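Local coordinates for cyclopropane mycolic acid synthase 3 (Mycobacterium tuberculosis, PDB 1L1E), which probably converts a double bond of mycolic acid into a cyclopropane ring by transfer of a methylene group from S-adenosyl-L-methionine, at residues 25-30 with 237-242; 35-40 with 49-54; 226-231 with 280-285. All coordinates share one frame; numbering follows the deposited sequence.

How the contacts relate
All three contacts belong to one S-adenosylmethionine-dependent methyltransferase domain. Contacts 1 and 2 lie with centres about 14 Å apart and touch, through Met238 packing on Phe38 and Asp28 on Gln49. Contacts 2 and 3, about 12 Å apart between centres, meet where Tyr37 reaches Leu228 and His231. Contacts 1 and 3 do not touch, with centres about 21 Å apart, yet both use helix 229-245. Along the chain contact 2 falls wholly between the two segments of contact 1, whereas contacts 1 and 3 alternate. The loop between helices 20-23 and 45-58, helix 45-58 itself, helix 229-245 and the antiparallel edge of the sheet are thereby joined beside the cofactor pocket.

Contact 1: residues 25-30 with 237-242; sequences LFLDPT and DMWATA
Phe26 turns the edge of its phenyl ring onto a face of the Trp239 indole, an edge-to-face (T-shaped) aromatic pair that joins the loop after helix 20-23 to helix 229-245 in this methyltransferase fold. The planes stand at 68°, and CD1 of Phe26 comes 3.7 Å from CG of Trp239. In Phe26, CG sits between the backbone N and the carbonyl carbon (chi1 67°), which swings the ring to the indole while CB rests 3.3 Å from the backbone O of Trp239. One turn along the helix, the methyl of Ala242 packs against the backbone of Phe26, its CB 3.8 Å from Phe26 CA; these two residues have the nearest CA atoms across the contact.

Leu27 adds a second touch on the indole. Its CB leads off from the helix, but the CD2 branch comes back to the indole as an off-centre CH-pi contact, CD2 of Leu27 lying 4.1 Å from the centroid of the five-membered ring of Trp239. Leu27 also packs on Tyr33 and Trp75, residues that by similarity bind S-adenosylmethionine, so this hydrophobic cluster borders the cofactor site; Tyr33 meets the Trp239 ring as well. Helix 256-274 supplies Leu266 as a further neighbour of the indole.

The polar edge of Trp239 is held through a water in the plane of the indole. This water accepts from NE1 of Trp239 at 3.0 Å and donates to OD1 of Asp28 at 2.6 Å. OD1 also accepts from the backbone N of Thr32, and OD2 serves the loop itself. An Asx turn forms as the backbone N of Thr30 meets OD2 of Asp28 from above the carboxylate plane, while the hydroxyl OG1 of Thr30 donates to the syn lone pair of that same OD2 at 2.6 Å.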
loop_
_atom_site.group_PDB
_atom_site.type_symbol
_atom_site.label_atom_id
_atom_site.label_comp_id
_atom_site.label_asym_id
_atom_site.label_seq_id
_atom_site.Cartn_x
_atom_site.Cartn_y
_atom_site.Cartn_z
ATOM N N LEU A 25 -9.514 15.187 -1.087
ATOM C CA LEU A 25 -9.992 15.733 -2.352
ATOM C C LEU A 25 -9.930 14.726 -3.500
ATOM O O LEU A 25 -10.536 14.952 -4.550
ATOM C CB LEU A 25 -9.212 16.998 -2.735
ATOM C CG LEU A 25 -9.491 18.234 -1.867
ATOM C CD1 LEU A 25 -8.665 19.404 -2.380
ATOM C CD2 LEU A 25 -10.982 18.568 -1.890
ATOM N N PHE A 26 -9.190 13.631 -3.331
ATOM C CA PHE A 26 -9.135 12.637 -4.401
ATOM C C PHE A 26 -9.295 11.187 -3.952
ATOM O O PHE A 26 -9.752 10.346 -4.726
ATOM C CB PHE A 26 -7.874 12.828 -5.277
ATOM C CG PHE A 26 -6.567 12.549 -4.581
ATOM C CD1 PHE A 26 -6.066 11.255 -4.506
ATOM C CD2 PHE A 26 -5.814 13.591 -4.042
ATOM C CE1 PHE A 26 -4.835 10.998 -3.909
ATOM C CE2 PHE A 26 -4.583 13.346 -3.441
ATOM C CZ PHE A 26 -4.094 12.046 -3.377
ATOM N N LEU A 27 -8.958 10.883 -2.702
ATOM C CA LEU A 27 -9.129 9.510 -2.218
ATOM C C LEU A 27 -10.623 9.228 -2.017
ATOM O O LEU A 27 -11.426 10.152 -1.879
ATOM C CB LEU A 27 -8.390 9.312 -0.889
ATOM C CG LEU A 27 -6.884 9.607 -0.856
ATOM C CD1 LEU A 27 -6.340 9.373 0.542
ATOM C CD2 LEU A 27 -6.175 8.724 -1.856
ATOM N N ASP A 28 -11.000 7.955 -2.014
ATOM C CA ASP A 28 -12.395 7.591 -1.797
ATOM C C ASP A 28 -12.701 7.863 -0.307
ATOM O O ASP A 28 -11.802 8.228 0.446
ATOM C CB ASP A 28 -12.599 6.110 -2.127
ATOM C CG ASP A 28 -11.965 5.200 -1.107
ATOM O OD1 ASP A 28 -10.715 5.178 -1.009
ATOM O OD2 ASP A 28 -12.722 4.509 -0.395
ATOM N N PRO A 29 -13.966 7.694 0.130
ATOM C CA PRO A 29 -14.357 7.931 1.525
ATOM C C PRO A 29 -13.560 7.186 2.597
ATOM O O PRO A 29 -13.308 7.725 3.670
ATOM C CB PRO A 29 -15.835 7.552 1.536
ATOM C CG PRO A 29 -16.279 7.976 0.176
ATOM C CD PRO A 29 -15.157 7.424 -0.692
ATOM N N THR A 30 -13.174 5.948 2.313
ATOM C CA THR A 30 -12.403 5.159 3.272
ATOM C C THR A 30 -10.964 5.665 3.353
ATOM O O THR A 30 -10.184 5.211 4.191
ATOM C CB THR A 30 -12.353 3.673 2.866
ATOM O OG1 THR A 30 -11.511 3.519 1.717
ATOM C CG2 THR A 30 -13.755 3.162 2.538
ATOM N N ASP A 237 -6.020 6.852 -12.625
ATOM C CA ASP A 237 -6.865 7.681 -13.480
ATOM C C ASP A 237 -7.966 8.306 -12.633
ATOM O O ASP A 237 -8.231 9.510 -12.710
ATOM C CB ASP A 237 -7.519 6.854 -14.598
ATOM C CG ASP A 237 -6.564 6.527 -15.731
ATOM O OD1 ASP A 237 -5.623 7.314 -15.968
ATOM O OD2 ASP A 237 -6.767 5.485 -16.399
ATOM N N MET A 238 -8.609 7.486 -11.812
ATOM C CA MET A 238 -9.686 7.989 -10.979
ATOM C C MET A 238 -9.235 9.006 -9.938
ATOM O O MET A 238 -9.953 9.968 -9.674
ATOM C CB MET A 238 -10.444 6.826 -10.339
ATOM C CG MET A 238 -11.229 6.001 -11.372
ATOM S SD MET A 238 -12.161 4.622 -10.686
ATOM C CE MET A 238 -13.656 5.419 -10.211
ATOM N N TRP A 239 -8.055 8.821 -9.348
ATOM C CA TRP A 239 -7.579 9.805 -8.377
ATOM C C TRP A 239 -7.329 11.124 -9.089
ATOM O O TRP A 239 -7.606 12.196 -8.548
ATOM C CB TRP A 239 -6.279 9.358 -7.697
ATOM C CG TRP A 239 -6.447 8.296 -6.638
ATOM C CD1 TRP A 239 -7.567 8.040 -5.893
ATOM C CD2 TRP A 239 -5.442 7.390 -6.175
ATOM N NE1 TRP A 239 -7.318 7.032 -4.996
ATOM C CE2 TRP A 239 -6.020 6.614 -5.147
ATOM C CE3 TRP A 239 -4.100 7.158 -6.529
ATOM C CZ2 TRP A 239 -5.308 5.621 -4.471
ATOM C CZ3 TRP A 239 -3.392 6.168 -5.855
ATOM C CH2 TRP A 239 -3.997 5.413 -4.840
ATOM N N ALA A 240 -6.802 11.043 -10.311
ATOM C CA ALA A 240 -6.507 12.233 -11.100
ATOM C C ALA A 240 -7.784 12.998 -11.438
ATOM O O ALA A 240 -7.865 14.217 -11.237
ATOM C CB ALA A 240 -5.772 11.836 -12.387
ATOM N N THR A 241 -8.779 12.275 -11.949
ATOM C CA THR A 241 -10.067 12.874 -12.321
ATOM C C THR A 241 -10.711 13.601 -11.145
ATOM O O THR A 241 -11.260 14.687 -11.302
ATOM C CB THR A 241 -11.045 11.790 -12.854
ATOM O OG1 THR A 241 -10.502 11.212 -14.049
ATOM C CG2 THR A 241 -12.420 12.395 -13.169
ATOM N N ALA A 242 -10.625 13.000 -9.964
ATOM C CA ALA A 242 -11.193 13.581 -8.756
ATOM C C ALA A 242 -10.436 14.849 -8.330
ATOM O O ALA A 242 -11.045 15.881 -8.013
ATOM C CB ALA A 242 -11.170 12.549 -7.637
HETATM O O HOH W 1 -9.025 5.699 -2.863
#

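Contact 2: residues 35-40 with 49-54; sequences CAYFER and QIAKID. With CO3 (carbonate ion), chain C.
Lys52 leaves helix 45-58 with CG opposite its backbone N (chi1 174°) and then bends at each later torsion, curling its chain back so that the ammonium reaches the loop at Cys35. Gln49, one turn earlier, bends at its second torsion and brings its amide oxygen to the same place. NZ of Lys52 donates to the backbone O of Cys35 at 2.9 Å and to OE1 of Gln49 at 2.8 Å. It reaches the Cys35 carbonyl from well above its plane, 56° out, whereas its approach to the Gln49 amide is tilted by only 23°. Ser34 OG is a third partner of NZ, and Ser34 O receives the Gln49 amide nitrogen, so lysine and glutamine together grip the loop that carries this residue, a cofactor-binding one by similarity.

The amide of Gln49 also packs on Ala36, whose CB lies 3.2 Å from OE1 of Gln49. In this Rossmann-like methyltransferase the contact joins the loop after helix 20-23 to helix 45-58, next to the cofactor site. The bound S-adenosyl-L-homocysteine lies about 5 Å from the Lys52 side chain. A carbonate ion, probably from the crystallisation liquor, accepts at O3 from the backbone N of Cys35 at 2.6 Å, and His167 is another of its hydrogen-bonding partners.

Farther along the loop, CB of Tyr37 rests 3.6 Å from CB of Lys52, and the ring presents its edge to the backbone of Ala51 and Lys52. The small methyl of Ala51 packs against the carbonyl oxygen of Tyr37, with CB 3.2 Å from that O, and Phe38 centres an inverse gamma turn there. Glu39 closes the outer end, laying its extended chain alongside Ala51, CD 4.1 Å from the methyl CB.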
loop_
_atom_site.group_PDB
_atom_site.type_symbol
_atom_site.label_atom_id
_atom_site.label_comp_id
_atom_site.label_asym_id
_atom_site.label_seq_id
_atom_site.Cartn_x
_atom_site.Cartn_y
_atom_site.Cartn_z
ATOM N N CYS A 35 -3.188 0.928 -4.713
ATOM C CA CYS A 35 -3.869 0.291 -5.837
ATOM C C CYS A 35 -5.165 -0.422 -5.447
ATOM O O CYS A 35 -5.160 -1.303 -4.591
ATOM C CB CYS A 35 -2.941 -0.723 -6.497
ATOM S SG CYS A 35 -3.687 -1.549 -7.904
ATOM N N ALA A 36 -6.278 -0.043 -6.077
ATOM C CA ALA A 36 -7.553 -0.684 -5.767
ATOM C C ALA A 36 -7.715 -1.959 -6.598
ATOM O O ALA A 36 -6.857 -2.277 -7.440
ATOM C CB ALA A 36 -8.714 0.282 -6.026
ATOM N N TYR A 37 -8.795 -2.699 -6.349
ATOM C CA TYR A 37 -9.058 -3.938 -7.078
ATOM C C TYR A 37 -10.459 -3.952 -7.696
ATOM O O TYR A 37 -11.455 -4.140 -7.000
ATOM C CB TYR A 37 -8.875 -5.136 -6.149
ATOM C CG TYR A 37 -9.027 -6.490 -6.821
ATOM C CD1 TYR A 37 -8.365 -6.785 -8.014
ATOM C CD2 TYR A 37 -9.802 -7.489 -6.237
ATOM C CE1 TYR A 37 -8.470 -8.047 -8.611
ATOM C CE2 TYR A 37 -9.915 -8.760 -6.825
ATOM C CZ TYR A 37 -9.251 -9.026 -8.005
ATOM O OH TYR A 37 -9.395 -10.263 -8.591
ATOM N N PHE A 38 -10.530 -3.749 -9.008
ATOM C CA PHE A 38 -11.811 -3.744 -9.701
ATOM C C PHE A 38 -12.281 -5.155 -10.062
ATOM O O PHE A 38 -12.126 -5.595 -11.200
ATOM C CB PHE A 38 -11.730 -2.870 -10.958
ATOM C CG PHE A 38 -11.460 -1.412 -10.665
ATOM C CD1 PHE A 38 -10.164 -0.968 -10.383
ATOM C CD2 PHE A 38 -12.509 -0.493 -10.629
ATOM C CE1 PHE A 38 -9.916 0.377 -10.061
ATOM C CE2 PHE A 38 -12.278 0.844 -10.310
ATOM C CZ PHE A 38 -10.971 1.279 -10.023
ATOM N N GLU A 39 -12.834 -5.865 -9.078
ATOM C CA GLU A 39 -13.349 -7.217 -9.300
ATOM C C GLU A 39 -14.344 -7.150 -10.441
ATOM O O GLU A 39 -14.328 -7.991 -11.342
ATOM C CB GLU A 39 -14.066 -7.744 -8.060
ATOM C CG GLU A 39 -13.177 -8.397 -7.050
ATOM C CD GLU A 39 -13.963 -8.910 -5.868
ATOM O OE1 GLU A 39 -13.404 -9.700 -5.085
ATOM O OE2 GLU A 39 -15.140 -8.521 -5.718
ATOM N N ARG A 40 -15.223 -6.152 -10.369
ATOM C CA ARG A 40 -16.212 -5.906 -11.414
ATOM C C ARG A 40 -15.753 -4.601 -12.049
ATOM O O ARG A 40 -15.391 -3.660 -11.342
ATOM C CB ARG A 40 -17.627 -5.681 -10.855
ATOM C CG ARG A 40 -18.010 -6.431 -9.587
ATOM C CD ARG A 40 -19.494 -6.181 -9.279
ATOM N NE ARG A 40 -19.847 -4.760 -9.356
ATOM C CZ ARG A 40 -19.777 -3.901 -8.341
ATOM N NH1 ARG A 40 -19.370 -4.303 -7.147
ATOM N NH2 ARG A 40 -20.107 -2.631 -8.523
ATOM N N GLN A 49 -11.797 -0.438 -3.638
ATOM C CA GLN A 49 -10.819 -0.389 -2.543
ATOM C C GLN A 49 -11.265 -1.387 -1.481
ATOM O O GLN A 49 -10.438 -2.005 -0.797
ATOM C CB GLN A 49 -10.723 1.025 -1.945
ATOM C CG GLN A 49 -10.092 2.054 -2.878
ATOM C CD GLN A 49 -8.587 1.844 -3.082
ATOM O OE1 GLN A 49 -8.078 0.728 -2.967
ATOM N NE2 GLN A 49 -7.882 2.921 -3.405
ATOM N N ILE A 50 -12.577 -1.555 -1.328
ATOM C CA ILE A 50 -13.058 -2.530 -0.355
ATOM C C ILE A 50 -12.765 -3.917 -0.920
ATOM O O ILE A 50 -12.452 -4.853 -0.179
ATOM C CB ILE A 50 -14.572 -2.369 -0.073
ATOM C CG1 ILE A 50 -14.807 -1.096 0.749
ATOM C CG2 ILE A 50 -15.113 -3.605 0.646
ATOM C CD1 ILE A 50 -14.193 -1.119 2.138
ATOM N N ALA A 51 -12.837 -4.041 -2.245
ATOM C CA ALA A 51 -12.547 -5.310 -2.902
ATOM C C ALA A 51 -11.069 -5.695 -2.711
ATOM O O ALA A 51 -10.736 -6.879 -2.552
ATOM C CB ALA A 51 -12.866 -5.216 -4.386
ATOM N N LYS A 52 -10.187 -4.701 -2.743
ATOM C CA LYS A 52 -8.762 -4.956 -2.565
ATOM C C LYS A 52 -8.483 -5.380 -1.114
ATOM O O LYS A 52 -7.714 -6.313 -0.860
ATOM C CB LYS A 52 -7.970 -3.703 -2.963
ATOM C CG LYS A 52 -6.465 -3.760 -2.695
ATOM C CD LYS A 52 -6.123 -3.310 -1.273
ATOM C CE LYS A 52 -6.577 -1.860 -0.971
ATOM N NZ LYS A 52 -6.019 -0.799 -1.890
ATOM N N ILE A 53 -9.111 -4.703 -0.162
ATOM C CA ILE A 53 -8.934 -5.050 1.245
ATOM C C ILE A 53 -9.366 -6.516 1.468
ATOM O O ILE A 53 -8.629 -7.308 2.066
ATOM C CB ILE A 53 -9.746 -4.089 2.135
ATOM C CG1 ILE A 53 -9.175 -2.680 2.001
ATOM C CG2 ILE A 53 -9.745 -4.566 3.573
ATOM C CD1 ILE A 53 -9.983 -1.605 2.708
ATOM N N ASP A 54 -10.535 -6.902 0.954
ATOM C CA ASP A 54 -10.983 -8.291 1.114
ATOM C C ASP A 54 -10.055 -9.275 0.387
ATOM O O ASP A 54 -9.847 -10.401 0.835
ATOM C CB ASP A 54 -12.421 -8.486 0.594
ATOM C CG ASP A 54 -13.462 -7.746 1.429
ATOM O OD1 ASP A 54 -13.128 -7.268 2.539
ATOM O OD2 ASP A 54 -14.621 -7.642 0.970
HETATM C C CO3 C . 0.520 0.490 -3.995
HETATM O O1 CO3 C . 1.554 -0.522 -3.614
HETATM O O2 CO3 C . 0.866 1.799 -4.152
HETATM O O3 CO3 C . -0.758 0.092 -4.192
#

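Contact 3: residues 226-231 with 280-285; sequences QSLQLH and VDQFTL
Gln226 and Gln282 form an antiparallel hydrogen-bonded pair joining the end of strand 221-227 to strand 279-286. Backbone N of Gln226 donates to O of Gln282 at 3.1 Å, and N of Gln282 returns the bond to O of Gln226 at 2.9 Å. A third bond follows where the first segment has left the strand: N of Leu228 meets O of Val280 at 2.7 Å. Leu228 is the N-cap residue of helix 229-245, so the bond ties the helix start to the sheet.

Weaker CA-H...O contacts fill the non-hydrogen-bonded pair between. CA of Asp281 faces O of Gln226 at 3.2 Å, and CA of Ser227 faces O of Val280.

Side chains meet on both faces. On that of Ser227 and Asp281, the carboxylate of Asp281 turns across to its neighbour, with CG beside the backbone N (chi1 -83°), and OD1 comes 3.3 Å from CB of Ser227. Beside the face that carries the two glutamines, CD1 of Leu228 lies 4.1 Å from CG of Gln282, the two side chains crossing at a slant. Both glutamine OE1 atoms accept from Lys59 NZ, and Leu55 of helix 45-58 packs on both side chains.

This is the antiparallel edge of the Rossmann-like methyltransferase sheet, where strand 279-286 runs between 163-170 and 221-227. With OE1 accepting from Lys59 and NE2 donating to ND1 of His167, a residue of the carbonate pocket, the amide of Gln282 is fixed in its rotation, while the two backbone bonds to Gln226 hold its main chain in the sheet.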
loop_
_atom_site.group_PDB
_atom_site.type_symbol
_atom_site.label_atom_id
_atom_site.label_comp_id
_atom_site.label_asym_id
_atom_site.label_seq_id
_atom_site.Cartn_x
_atom_site.Cartn_y
_atom_site.Cartn_z
ATOM N N GLN A 226 0.292 -12.313 -7.110
ATOM C CA GLN A 226 -0.779 -11.860 -7.983
ATOM C C GLN A 226 -0.457 -10.461 -8.442
ATOM O O GLN A 226 -0.142 -9.606 -7.623
ATOM C CB GLN A 226 -2.125 -11.864 -7.238
ATOM C CG GLN A 226 -3.271 -11.176 -8.000
ATOM C CD GLN A 226 -4.638 -11.491 -7.389
ATOM O OE1 GLN A 226 -4.719 -12.075 -6.306
ATOM N NE2 GLN A 226 -5.712 -11.103 -8.083
ATOM N N SER A 227 -0.507 -10.231 -9.753
ATOM C CA SER A 227 -0.230 -8.902 -10.283
ATOM C C SER A 227 -1.538 -8.138 -10.472
ATOM O O SER A 227 -2.560 -8.719 -10.838
ATOM C CB SER A 227 0.514 -8.999 -11.615
ATOM O OG SER A 227 -0.245 -9.732 -12.553
ATOM N N LEU A 228 -1.501 -6.836 -10.218
ATOM C CA LEU A 228 -2.677 -5.980 -10.348
ATOM C C LEU A 228 -2.360 -4.784 -11.231
ATOM O O LEU A 228 -2.953 -3.717 -11.092
ATOM C CB LEU A 228 -3.106 -5.488 -8.965
ATOM C CG LEU A 228 -3.632 -6.580 -8.030
ATOM C CD1 LEU A 228 -3.847 -5.998 -6.646
ATOM C CD2 LEU A 228 -4.940 -7.147 -8.587
ATOM N N GLN A 229 -1.417 -4.977 -12.144
ATOM C CA GLN A 229 -0.969 -3.920 -13.038
ATOM C C GLN A 229 -2.034 -2.955 -13.564
ATOM O O GLN A 229 -1.953 -1.742 -13.321
ATOM C CB GLN A 229 -0.217 -4.549 -14.216
ATOM C CG GLN A 229 0.467 -3.551 -15.138
ATOM C CD GLN A 229 1.364 -4.246 -16.141
ATOM O OE1 GLN A 229 0.906 -5.073 -16.928
ATOM N NE2 GLN A 229 2.657 -3.924 -16.108
ATOM N N LEU A 230 -3.024 -3.487 -14.278
ATOM C CA LEU A 230 -4.066 -2.649 -14.872
ATOM C C LEU A 230 -5.047 -2.053 -13.868
ATOM O O LEU A 230 -5.743 -1.087 -14.170
ATOM C CB LEU A 230 -4.824 -3.437 -15.950
ATOM C CG LEU A 230 -3.951 -3.998 -17.090
ATOM C CD1 LEU A 230 -4.827 -4.677 -18.134
ATOM C CD2 LEU A 230 -3.141 -2.877 -17.733
ATOM N N HIS A 231 -5.118 -2.624 -12.674
ATOM C CA HIS A 231 -6.017 -2.079 -11.664
ATOM C C HIS A 231 -5.396 -0.800 -11.122
ATOM O O HIS A 231 -6.103 0.120 -10.716
ATOM C CB HIS A 231 -6.239 -3.092 -10.539
ATOM C CG HIS A 231 -6.974 -4.324 -10.975
ATOM N ND1 HIS A 231 -8.350 -4.378 -11.079
ATOM C CD2 HIS A 231 -6.522 -5.538 -11.371
ATOM C CE1 HIS A 231 -8.713 -5.570 -11.517
ATOM N NE2 HIS A 231 -7.622 -6.293 -11.703
ATOM N N VAL A 280 2.307 -3.970 -9.902
ATOM C CA VAL A 280 1.940 -4.004 -8.484
ATOM C C VAL A 280 1.610 -5.462 -8.188
ATOM O O VAL A 280 0.723 -6.046 -8.816
ATOM C CB VAL A 280 0.712 -3.131 -8.172
ATOM C CG1 VAL A 280 0.234 -3.396 -6.743
ATOM C CG2 VAL A 280 1.067 -1.664 -8.321
ATOM N N ASP A 281 2.328 -6.041 -7.231
ATOM C CA ASP A 281 2.152 -7.437 -6.871
ATOM C C ASP A 281 1.766 -7.641 -5.408
ATOM O O ASP A 281 2.124 -6.846 -4.534
ATOM C CB ASP A 281 3.450 -8.209 -7.122
ATOM C CG ASP A 281 3.617 -8.663 -8.578
ATOM O OD1 ASP A 281 2.821 -8.263 -9.447
ATOM O OD2 ASP A 281 4.572 -9.424 -8.845
ATOM N N GLN A 282 1.037 -8.719 -5.157
ATOM C CA GLN A 282 0.653 -9.082 -3.808
ATOM C C GLN A 282 1.364 -10.410 -3.585
ATOM O O GLN A 282 1.103 -11.391 -4.291
ATOM C CB GLN A 282 -0.867 -9.280 -3.678
ATOM C CG GLN A 282 -1.727 -8.007 -3.774
ATOM C CD GLN A 282 -3.081 -8.166 -3.067
ATOM O OE1 GLN A 282 -3.603 -9.277 -2.946
ATOM N NE2 GLN A 282 -3.650 -7.055 -2.600
ATOM N N PHE A 283 2.282 -10.430 -2.621
ATOM C CA PHE A 283 3.031 -11.636 -2.306
ATOM C C PHE A 283 2.495 -12.268 -1.041
ATOM O O PHE A 283 2.380 -11.608 -0.008
ATOM C CB PHE A 283 4.515 -11.330 -2.067
ATOM C CG PHE A 283 5.213 -10.686 -3.233
ATOM C CD1 PHE A 283 5.176 -9.313 -3.407
ATOM C CD2 PHE A 283 5.945 -11.459 -4.135
ATOM C CE1 PHE A 283 5.863 -8.705 -4.461
ATOM C CE2 PHE A 283 6.635 -10.863 -5.190
ATOM C CZ PHE A 283 6.597 -9.484 -5.353
ATOM N N THR A 284 2.158 -13.546 -1.119
ATOM C CA THR A 284 1.697 -14.239 0.055
ATOM C C THR A 284 2.922 -15.000 0.539
ATOM O O THR A 284 3.489 -15.815 -0.193
ATOM C CB THR A 284 0.556 -15.216 -0.261
ATOM O OG1 THR A 284 -0.548 -14.497 -0.836
ATOM C CG2 THR A 284 0.091 -15.900 1.023
ATOM N N LEU A 285 3.341 -14.710 1.760
ATOM C CA LEU A 285 4.514 -15.358 2.331
ATOM C C LEU A 285 4.160 -16.144 3.593
ATOM O O LEU A 285 3.531 -15.615 4.510
ATOM C CB LEU A 285 5.565 -14.301 2.664
ATOM C CG LEU A 285 5.773 -13.218 1.605
ATOM C CD1 LEU A 285 6.728 -12.184 2.145
ATOM C CD2 LEU A 285 6.295 -13.824 0.321
#